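Local coordinates for adhesion and penetration protein autotransporter (Haemophilus influenzae, PDB 3SYJ) that probably acts as a serine protease and promotes adherence to and invasion of host cells, its surface-exposed passenger domain mediating bacterial aggregation, at residues P149-F160 / Y206-G216; K231-R239 / E248-K256. All blocks are in the same frame, centred on the assembly; numbering follows the deposited sequence.

How the interactions relate
Both contacts lie in the protease part of the passenger domain, with centres about 12 Å apart, and they share an antiparallel sheet. In that sheet strand 221-226 has strand 151-155 of interaction 1 on one side and strand 231-238 of interaction 2 on the other, with strand 249-253 next after the latter. Along the chain they come in series: interaction 1 is complete at residue 216, just before Ser218, the active-site serine by similarity, and interaction 2 opens at residue 231. They also touch directly, Glu150 CB lying 3.4 Å from Trp232 CH2. Gly216 lies about 6 Å and the Leu238 side chain about 4 Å from the Ser218 side chain, so both contacts border the probable active site.

Interaction 1 (P149-F160 / Y206-G216); sequences PERVRIGSGRQF and YGPLPIAGSKG
Tyr206 lies against Arg151 at one end of this contact and Gly216 packs on Gly157 at the other. Between them, the loop leading to Ser218, the probable nucleophile of this chymotrypsin-like (clan PA) domain, passes strand 151-155. The Tyr206 end is closely packed: Arg151 CB sits over the middle of the ring, 3.6 Å from its centroid and 8° off the normal, a CH-pi contact. A bend about the CG-CD bond (chi3 -89°) brings the Arg151 guanidinium edge to the phenol, where NE and NH2 each give Tyr206 OH a weak hydrogen bond, with the two planes 76° apart. Farther along, Arg153 CG meets Ile211 CG2 at 3.7 Å, the side chains crossing at about a right angle, and Gly213 CA lies over one face of the guanidinium. Arg153 NH2 forms a salt bridge with Asp217, which also accepts bonds from the backbone N of Gly157 and Ser214. With no side chains between them, Gly157 CA and Gly216 CA approach to 3.7 Å. Toward solvent, the long chains of Arg158 and exposed Lys215 run side by side, Arg158 NH1 3.6 Å from Lys215 NZ, a like-charged pair. On their inner, tight side, Arg158 N donates to Lys215 O at 2.7 Å, and Ser214 OG makes a short 2.5 Å hydrogen bond to Arg158 O, in the carbonyl plane on a lone pair.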
loop_
_atom_site.group_PDB
_atom_site.type_symbol
_atom_site.label_atom_id
_atom_site.label_comp_id
_atom_site.label_asym_id
_atom_site.label_seq_id
_atom_site.Cartn_x
_atom_site.Cartn_y
_atom_site.Cartn_z
ATOM N N PRO A 149 -43.306 28.416 -32.672
ATOM C CA PRO A 149 -42.420 29.395 -32.028
ATOM C C PRO A 149 -41.201 29.773 -32.854
ATOM O O PRO A 149 -40.737 30.908 -32.753
ATOM C CB PRO A 149 -41.959 28.671 -30.765
ATOM C CG PRO A 149 -42.097 27.238 -31.068
ATOM C CD PRO A 149 -43.231 27.091 -32.037
ATOM N N GLU A 150 -40.682 28.836 -33.641
ATOM C CA GLU A 150 -39.488 29.085 -34.438
ATOM C C GLU A 150 -39.774 28.985 -35.935
ATOM O O GLU A 150 -40.627 28.207 -36.372
ATOM C CB GLU A 150 -38.375 28.122 -34.030
ATOM C CG GLU A 150 -38.097 28.104 -32.529
ATOM C CD GLU A 150 -37.175 29.218 -32.066
ATOM O OE1 GLU A 150 -36.814 30.085 -32.892
ATOM O OE2 GLU A 150 -36.798 29.223 -30.873
ATOM N N ARG A 151 -39.071 29.796 -36.717
ATOM C CA ARG A 151 -39.221 29.793 -38.165
ATOM C C ARG A 151 -37.884 30.199 -38.779
ATOM O O ARG A 151 -37.266 31.159 -38.319
ATOM C CB ARG A 151 -40.331 30.759 -38.603
ATOM C CG ARG A 151 -41.290 30.143 -39.608
ATOM C CD ARG A 151 -41.929 31.145 -40.551
ATOM N NE ARG A 151 -43.175 31.721 -40.060
ATOM C CZ ARG A 151 -44.337 31.694 -40.715
ATOM N NH1 ARG A 151 -44.441 31.103 -41.892
ATOM N NH2 ARG A 151 -45.405 32.269 -40.187
ATOM N N VAL A 152 -37.431 29.474 -39.804
ATOM C CA VAL A 152 -36.143 29.774 -40.438
ATOM C C VAL A 152 -36.190 29.638 -41.966
ATOM O O VAL A 152 -37.106 29.020 -42.513
ATOM C CB VAL A 152 -35.019 28.867 -39.902
ATOM C CG1 VAL A 152 -34.889 29.001 -38.396
ATOM C CG2 VAL A 152 -35.283 27.422 -40.278
ATOM N N ARG A 153 -35.206 30.224 -42.647
ATOM C CA ARG A 153 -35.062 30.077 -44.097
ATOM C C ARG A 153 -33.587 30.001 -44.482
ATOM O O ARG A 153 -32.699 30.274 -43.674
ATOM C CB ARG A 153 -35.754 31.216 -44.867
ATOM C CG ARG A 153 -35.056 32.585 -44.780
ATOM C CD ARG A 153 -35.435 33.497 -45.960
ATOM N NE ARG A 153 -34.995 32.920 -47.232
ATOM C CZ ARG A 153 -33.796 33.112 -47.780
ATOM N NH1 ARG A 153 -32.902 33.901 -47.186
ATOM N NH2 ARG A 153 -33.488 32.525 -48.936
ATOM N N ILE A 154 -33.322 29.632 -45.724
ATOM C CA ILE A 154 -31.955 29.406 -46.143
ATOM C C ILE A 154 -31.910 29.476 -47.654
ATOM O O ILE A 154 -32.844 29.038 -48.324
ATOM C CB ILE A 154 -31.465 28.025 -45.657
ATOM C CG1 ILE A 154 -30.031 27.758 -46.141
ATOM C CG2 ILE A 154 -32.424 26.932 -46.122
ATOM C CD1 ILE A 154 -29.420 26.472 -45.613
ATOM N N GLY A 155 -30.834 30.031 -48.201
ATOM C CA GLY A 155 -30.715 30.140 -49.647
ATOM C C GLY A 155 -29.355 30.601 -50.133
ATOM O O GLY A 155 -28.478 30.939 -49.336
ATOM N N SER A 156 -29.173 30.623 -51.449
ATOM C CA SER A 156 -27.903 31.050 -52.010
ATOM C C SER A 156 -28.055 32.217 -52.983
ATOM O O SER A 156 -27.165 32.486 -53.784
ATOM C CB SER A 156 -27.209 29.877 -52.697
ATOM O OG SER A 156 -27.911 29.490 -53.864
ATOM N N GLY A 157 -29.183 32.911 -52.917
ATOM C CA GLY A 157 -29.396 34.064 -53.772
ATOM C C GLY A 157 -28.379 35.174 -53.544
ATOM O O GLY A 157 -27.617 35.140 -52.579
ATOM N N ARG A 158 -28.353 36.155 -54.438
ATOM C CA ARG A 158 -27.456 37.297 -54.287
ATOM C C ARG A 158 -27.302 37.708 -52.830
ATOM O O ARG A 158 -28.290 37.891 -52.113
ATOM C CB ARG A 158 -27.967 38.481 -55.095
ATOM C CG ARG A 158 -27.987 38.221 -56.572
ATOM C CD ARG A 158 -28.425 39.454 -57.323
ATOM N NE ARG A 158 -28.085 39.348 -58.735
ATOM C CZ ARG A 158 -28.599 40.121 -59.686
ATOM N NH1 ARG A 158 -29.489 41.055 -59.372
ATOM N NH2 ARG A 158 -28.226 39.952 -60.951
ATOM N N GLN A 159 -26.058 37.855 -52.394
ATOM C CA GLN A 159 -25.780 38.093 -50.984
ATOM C C GLN A 159 -25.470 39.566 -50.691
ATOM O O GLN A 159 -24.607 40.168 -51.326
ATOM C CB GLN A 159 -24.640 37.183 -50.497
ATOM C CG GLN A 159 -24.809 35.700 -50.816
ATOM C CD GLN A 159 -25.881 34.997 -49.979
ATOM O OE1 GLN A 159 -26.543 35.608 -49.132
ATOM N NE2 GLN A 159 -26.052 33.695 -50.219
ATOM N N PHE A 160 -26.184 40.130 -49.725
ATOM C CA PHE A 160 -25.961 41.492 -49.288
ATOM C C PHE A 160 -25.751 41.516 -47.787
ATOM O O PHE A 160 -26.225 40.629 -47.078
ATOM C CB PHE A 160 -27.191 42.350 -49.582
ATOM C CG PHE A 160 -27.525 42.481 -51.041
ATOM C CD1 PHE A 160 -27.117 43.589 -51.762
ATOM C CD2 PHE A 160 -28.283 41.512 -51.683
ATOM C CE1 PHE A 160 -27.440 43.720 -53.101
ATOM C CE2 PHE A 160 -28.611 41.642 -53.022
ATOM C CZ PHE A 160 -28.186 42.748 -53.730
ATOM N N TYR A 206 -38.893 35.900 -34.427
ATOM C CA TYR A 206 -38.336 34.557 -34.595
ATOM C C TYR A 206 -36.850 34.456 -34.249
ATOM O O TYR A 206 -36.251 33.390 -34.408
ATOM C CB TYR A 206 -38.594 33.997 -35.995
ATOM C CG TYR A 206 -40.056 33.788 -36.315
ATOM C CD1 TYR A 206 -40.825 32.861 -35.618
ATOM C CD2 TYR A 206 -40.665 34.511 -37.329
ATOM C CE1 TYR A 206 -42.168 32.672 -35.922
ATOM C CE2 TYR A 206 -41.994 34.334 -37.641
ATOM C CZ TYR A 206 -42.746 33.416 -36.943
ATOM O OH TYR A 206 -44.078 33.264 -37.283
ATOM N N GLY A 207 -36.262 35.544 -33.755
ATOM C CA GLY A 207 -34.892 35.492 -33.270
ATOM C C GLY A 207 -33.993 36.628 -33.727
ATOM O O GLY A 207 -34.419 37.522 -34.454
ATOM N N PRO A 208 -32.727 36.589 -33.307
ATOM C CA PRO A 208 -31.795 37.696 -33.539
ATOM C C PRO A 208 -31.202 37.718 -34.950
ATOM O O PRO A 208 -30.482 38.657 -35.276
ATOM C CB PRO A 208 -30.669 37.427 -32.529
ATOM C CG PRO A 208 -30.950 36.062 -31.922
ATOM C CD PRO A 208 -32.073 35.431 -32.677
ATOM N N LEU A 209 -31.468 36.701 -35.765
ATOM C CA LEU A 209 -30.828 36.612 -37.077
ATOM C C LEU A 209 -31.833 36.560 -38.213
ATOM O O LEU A 209 -31.860 35.595 -38.969
ATOM C CB LEU A 209 -29.913 35.385 -37.137
ATOM C CG LEU A 209 -28.746 35.359 -36.143
ATOM C CD1 LEU A 209 -28.150 33.959 -36.060
ATOM C CD2 LEU A 209 -27.668 36.383 -36.495
ATOM N N PRO A 210 -32.670 37.597 -38.344
ATOM C CA PRO A 210 -33.632 37.585 -39.450
ATOM C C PRO A 210 -32.902 37.738 -40.768
ATOM O O PRO A 210 -31.970 38.537 -40.855
ATOM C CB PRO A 210 -34.481 38.834 -39.203
ATOM C CG PRO A 210 -34.126 39.312 -37.835
ATOM C CD PRO A 210 -32.743 38.840 -37.561
ATOM N N ILE A 211 -33.322 36.992 -41.782
ATOM C CA ILE A 211 -32.686 37.066 -43.091
ATOM C C ILE A 211 -33.726 37.052 -44.209
ATOM O O ILE A 211 -34.644 36.228 -44.220
ATOM C CB ILE A 211 -31.672 35.921 -43.281
ATOM C CG1 ILE A 211 -30.842 36.118 -44.550
ATOM C CG2 ILE A 211 -32.374 34.566 -43.280
ATOM C CD1 ILE A 211 -29.754 35.076 -44.706
ATOM N N ALA A 212 -33.583 37.979 -45.144
ATOM C CA ALA A 212 -34.527 38.104 -46.244
ATOM C C ALA A 212 -33.899 37.563 -47.512
ATOM O O ALA A 212 -32.679 37.568 -47.659
ATOM C CB ALA A 212 -34.920 39.560 -46.433
ATOM N N GLY A 213 -34.735 37.106 -48.433
ATOM C CA GLY A 213 -34.250 36.553 -49.682
ATOM C C GLY A 213 -34.056 37.636 -50.717
ATOM O O GLY A 213 -34.501 38.765 -50.531
ATOM N N SER A 214 -33.388 37.287 -51.811
ATOM C CA SER A 214 -33.138 38.217 -52.905
ATOM C C SER A 214 -33.109 37.451 -54.227
ATOM O O SER A 214 -33.492 36.285 -54.274
ATOM C CB SER A 214 -31.818 38.946 -52.680
ATOM O OG SER A 214 -30.817 38.048 -52.238
ATOM N N LYS A 215 -32.667 38.099 -55.300
ATOM C CA LYS A 215 -32.562 37.407 -56.580
ATOM C C LYS A 215 -31.696 36.170 -56.439
ATOM O O LYS A 215 -30.545 36.258 -56.013
ATOM C CB LYS A 215 -31.990 38.316 -57.670
ATOM C CG LYS A 215 -33.019 39.201 -58.335
ATOM C CD LYS A 215 -32.351 40.301 -59.138
ATOM C CE LYS A 215 -33.322 41.436 -59.436
ATOM N NZ LYS A 215 -32.619 42.671 -59.896
ATOM N N GLY A 216 -32.256 35.018 -56.802
ATOM C CA GLY A 216 -31.534 33.762 -56.730
ATOM C C GLY A 216 -32.011 32.892 -55.589
ATOM O O GLY A 216 -31.672 31.711 -55.511
HETATM O O HOH W 1 -36.671 30.896 -35.226
HETATM O O HOH W 2 -34.490 31.521 -32.647
HETATM O O HOH W 3 -31.138 29.759 -53.014
#

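Interaction 2 (K231-R239 / E248-K256); sequences KWLINGILR and ENGFQLVRK
Leu238 and Phe251 share one face of an antiparallel beta hairpin, and their side chains cross obliquely: Leu238 CB is 3.7 Å from Phe251 CE1, while the carbonyl carbon of Ile237 lies at the edge of the ring. Ile237 and Gln252 form the neighbouring hydrogen-bonded pair and turn to the other face. There Ile237 CG1 stands between the backbone N and the carbonyl carbon (chi1 54°), which brings it to 3.5 Å from Gln252 O. Beyond this pair, Arg239 runs alongside Gln252 in the same direction, with Arg239 CD 3.9 Å from Gln252 CG. At the opposite end of the pairing, Ile234 CG1 meets Val254 CG1 at 3.8 Å. Asn235 and Gly236 form a classic beta bulge facing Met222 of strand 221-226. Beside this bulge, Val254 N donates to Asn235 O at 3.0 Å from 42° out of the carbonyl plane, whereas Ile237 N reaches Gln252 O at 2.8 Å with an N-H...O angle of 162°. All four hydrogen bonds across the hairpin are backbone ones; the Asn235 side chain bonds Thr134 instead. Arg239 NE forms a salt bridge with Asp115, the aspartate of a probable Ser218-His73-Asp115 triad, so the hairpin borders the probable active site.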
loop_
_atom_site.group_PDB
_atom_site.type_symbol
_atom_site.label_atom_id
_atom_site.label_comp_id
_atom_site.label_asym_id
_atom_site.label_seq_id
_atom_site.Cartn_x
_atom_site.Cartn_y
_atom_site.Cartn_z
ATOM N N LYS A 231 -41.518 18.962 -34.295
ATOM C CA LYS A 231 -40.947 18.665 -35.597
ATOM C C LYS A 231 -40.624 19.962 -36.285
ATOM O O LYS A 231 -41.387 20.917 -36.189
ATOM C CB LYS A 231 -41.980 17.961 -36.478
ATOM C CG LYS A 231 -41.898 16.460 -36.545
ATOM C CD LYS A 231 -42.899 15.929 -37.572
ATOM C CE LYS A 231 -42.563 14.501 -37.971
ATOM N NZ LYS A 231 -42.602 13.559 -36.812
ATOM N N TRP A 232 -39.512 19.995 -37.002
ATOM C CA TRP A 232 -39.366 20.993 -38.044
ATOM C C TRP A 232 -40.128 20.489 -39.269
ATOM O O TRP A 232 -40.073 19.303 -39.610
ATOM C CB TRP A 232 -37.894 21.249 -38.368
ATOM C CG TRP A 232 -37.186 22.123 -37.363
ATOM C CD1 TRP A 232 -36.337 21.718 -36.366
ATOM C CD2 TRP A 232 -37.262 23.553 -37.265
ATOM N NE1 TRP A 232 -35.881 22.810 -35.654
ATOM C CE2 TRP A 232 -36.435 23.949 -36.187
ATOM C CE3 TRP A 232 -37.950 24.539 -37.984
ATOM C CZ2 TRP A 232 -36.271 25.285 -35.817
ATOM C CZ3 TRP A 232 -37.786 25.878 -37.607
ATOM C CH2 TRP A 232 -36.956 26.230 -36.538
ATOM N N LEU A 233 -40.875 21.381 -39.904
ATOM C CA LEU A 233 -41.606 21.049 -41.123
ATOM C C LEU A 233 -41.229 22.076 -42.157
ATOM O O LEU A 233 -40.952 23.227 -41.806
ATOM C CB LEU A 233 -43.117 21.116 -40.885
ATOM C CG LEU A 233 -43.708 20.111 -39.898
ATOM C CD1 LEU A 233 -45.003 20.619 -39.301
ATOM C CD2 LEU A 233 -43.941 18.801 -40.601
ATOM N N ILE A 234 -41.197 21.688 -43.425
ATOM C CA ILE A 234 -41.064 22.706 -44.446
ATOM C C ILE A 234 -42.432 23.359 -44.588
ATOM O O ILE A 234 -43.450 22.667 -44.659
ATOM C CB ILE A 234 -40.530 22.185 -45.806
ATOM C CG1 ILE A 234 -40.487 23.349 -46.803
ATOM C CG2 ILE A 234 -41.381 21.045 -46.333
ATOM C CD1 ILE A 234 -39.723 23.069 -48.060
ATOM N N ASN A 235 -42.459 24.690 -44.591
ATOM C CA ASN A 235 -43.724 25.419 -44.612
ATOM C C ASN A 235 -43.998 26.056 -45.963
ATOM O O ASN A 235 -45.139 26.138 -46.394
ATOM C CB ASN A 235 -43.750 26.469 -43.498
ATOM C CG ASN A 235 -45.092 27.183 -43.382
ATOM O OD1 ASN A 235 -46.153 26.608 -43.651
ATOM N ND2 ASN A 235 -45.047 28.441 -42.971
ATOM N N GLY A 236 -42.951 26.505 -46.640
ATOM C CA GLY A 236 -43.148 27.149 -47.921
ATOM C C GLY A 236 -41.875 27.314 -48.712
ATOM O O GLY A 236 -40.775 27.005 -48.230
ATOM N N ILE A 237 -42.024 27.799 -49.938
ATOM C CA ILE A 237 -40.873 28.067 -50.791
ATOM C C ILE A 237 -40.868 29.531 -51.228
ATOM O O ILE A 237 -41.918 30.102 -51.540
ATOM C CB ILE A 237 -40.878 27.150 -52.017
ATOM C CG1 ILE A 237 -42.217 27.262 -52.754
ATOM C CG2 ILE A 237 -40.628 25.704 -51.582
ATOM C CD1 ILE A 237 -42.253 26.484 -54.059
ATOM N N LEU A 238 -39.688 30.140 -51.233
ATOM C CA LEU A 238 -39.594 31.567 -51.511
ATOM C C LEU A 238 -39.957 31.859 -52.957
ATOM O O LEU A 238 -39.421 31.248 -53.879
ATOM C CB LEU A 238 -38.206 32.127 -51.166
ATOM C CG LEU A 238 -38.053 33.655 -51.185
ATOM C CD1 LEU A 238 -37.051 34.168 -50.166
ATOM C CD2 LEU A 238 -37.670 34.122 -52.574
ATOM N N ARG A 239 -40.891 32.786 -53.140
ATOM C CA ARG A 239 -41.250 33.258 -54.467
ATOM C C ARG A 239 -41.177 34.780 -54.546
ATOM O O ARG A 239 -40.381 35.325 -55.311
ATOM C CB ARG A 239 -42.651 32.799 -54.849
ATOM C CG ARG A 239 -43.255 33.669 -55.928
ATOM C CD ARG A 239 -44.324 32.941 -56.685
ATOM N NE ARG A 239 -44.257 33.251 -58.106
ATOM C CZ ARG A 239 -44.972 34.201 -58.694
ATOM N NH1 ARG A 239 -45.811 34.933 -57.976
ATOM N NH2 ARG A 239 -44.841 34.417 -59.997
ATOM N N GLU A 248 -38.430 42.224 -47.333
ATOM C CA GLU A 248 -39.681 41.458 -47.312
ATOM C C GLU A 248 -39.790 40.380 -48.408
ATOM O O GLU A 248 -39.275 40.544 -49.512
ATOM C CB GLU A 248 -40.877 42.411 -47.358
ATOM C CG GLU A 248 -42.220 41.735 -47.300
ATOM C CD GLU A 248 -43.306 42.621 -47.870
ATOM O OE1 GLU A 248 -43.106 43.144 -48.992
ATOM O OE2 GLU A 248 -44.348 42.799 -47.198
ATOM N N ASN A 249 -40.470 39.278 -48.096
ATOM C CA ASN A 249 -40.583 38.174 -49.054
ATOM C C ASN A 249 -41.932 37.461 -49.033
ATOM O O ASN A 249 -42.538 37.285 -47.978
ATOM C CB ASN A 249 -39.471 37.139 -48.830
ATOM C CG ASN A 249 -38.086 37.715 -49.005
ATOM O OD1 ASN A 249 -37.656 38.006 -50.122
ATOM N ND2 ASN A 249 -37.365 37.861 -47.898
ATOM N N GLY A 250 -42.390 37.038 -50.207
ATOM C CA GLY A 250 -43.579 36.209 -50.299
ATOM C C GLY A 250 -43.209 34.744 -50.442
ATOM O O GLY A 250 -42.229 34.406 -51.112
ATOM N N PHE A 251 -43.995 33.876 -49.815
ATOM C CA PHE A 251 -43.755 32.439 -49.858
ATOM C C PHE A 251 -44.976 31.698 -50.348
ATOM O O PHE A 251 -46.091 31.972 -49.913
ATOM C CB PHE A 251 -43.379 31.920 -48.467
ATOM C CG PHE A 251 -42.083 32.459 -47.967
ATOM C CD1 PHE A 251 -40.900 31.808 -48.251
ATOM C CD2 PHE A 251 -42.040 33.644 -47.246
ATOM C CE1 PHE A 251 -39.701 32.308 -47.808
ATOM C CE2 PHE A 251 -40.841 34.156 -46.797
ATOM C CZ PHE A 251 -39.666 33.487 -47.080
ATOM N N GLN A 252 -44.762 30.756 -51.255
ATOM C CA GLN A 252 -45.811 29.816 -51.619
ATOM C C GLN A 252 -45.792 28.648 -50.628
ATOM O O GLN A 252 -44.782 27.954 -50.502
ATOM C CB GLN A 252 -45.594 29.308 -53.041
ATOM C CG GLN A 252 -45.798 30.370 -54.100
ATOM C CD GLN A 252 -47.218 30.873 -54.134
ATOM O OE1 GLN A 252 -47.487 32.019 -53.789
ATOM N NE2 GLN A 252 -48.140 30.015 -54.540
ATOM N N LEU A 253 -46.896 28.446 -49.913
ATOM C CA LEU A 253 -46.986 27.351 -48.951
ATOM C C LEU A 253 -46.817 26.000 -49.651
ATOM O O LEU A 253 -47.117 25.873 -50.835
ATOM C CB LEU A 253 -48.314 27.404 -48.188
ATOM C CG LEU A 253 -48.582 28.673 -47.365
ATOM C CD1 LEU A 253 -49.914 28.563 -46.640
ATOM C CD2 LEU A 253 -47.466 28.953 -46.371
ATOM N N VAL A 254 -46.322 24.997 -48.930
ATOM C CA VAL A 254 -46.105 23.685 -49.542
ATOM C C VAL A 254 -47.431 22.965 -49.734
ATOM O O VAL A 254 -48.361 23.145 -48.945
ATOM C CB VAL A 254 -45.144 22.804 -48.718
ATOM C CG1 VAL A 254 -43.728 23.381 -48.762
ATOM C CG2 VAL A 254 -45.646 22.666 -47.283
ATOM N N ARG A 255 -47.502 22.139 -50.773
ATOM C CA ARG A 255 -48.757 21.509 -51.167
ATOM C C ARG A 255 -48.747 19.989 -50.976
ATOM O O ARG A 255 -48.366 19.239 -51.864
ATOM C CB ARG A 255 -49.102 21.911 -52.601
ATOM C CG ARG A 255 -49.077 23.433 -52.765
ATOM C CD ARG A 255 -49.362 23.904 -54.180
ATOM N NE ARG A 255 -49.056 25.326 -54.326
ATOM C CZ ARG A 255 -48.858 25.931 -55.492
ATOM N NH1 ARG A 255 -48.945 25.244 -56.616
ATOM N NH2 ARG A 255 -48.568 27.221 -55.533
ATOM N N LYS A 256 -49.181 19.553 -49.799
ATOM C CA LYS A 256 -49.125 18.152 -49.403
ATOM C C LYS A 256 -50.042 17.262 -50.251
ATOM O O LYS A 256 -49.702 16.118 -50.546
ATOM C CB LYS A 256 -49.504 18.037 -47.927
ATOM C CG LYS A 256 -49.304 16.672 -47.303
ATOM C CD LYS A 256 -48.000 16.618 -46.528
ATOM C CE LYS A 256 -48.062 15.586 -45.406
ATOM N NZ LYS A 256 -49.079 15.936 -44.367
#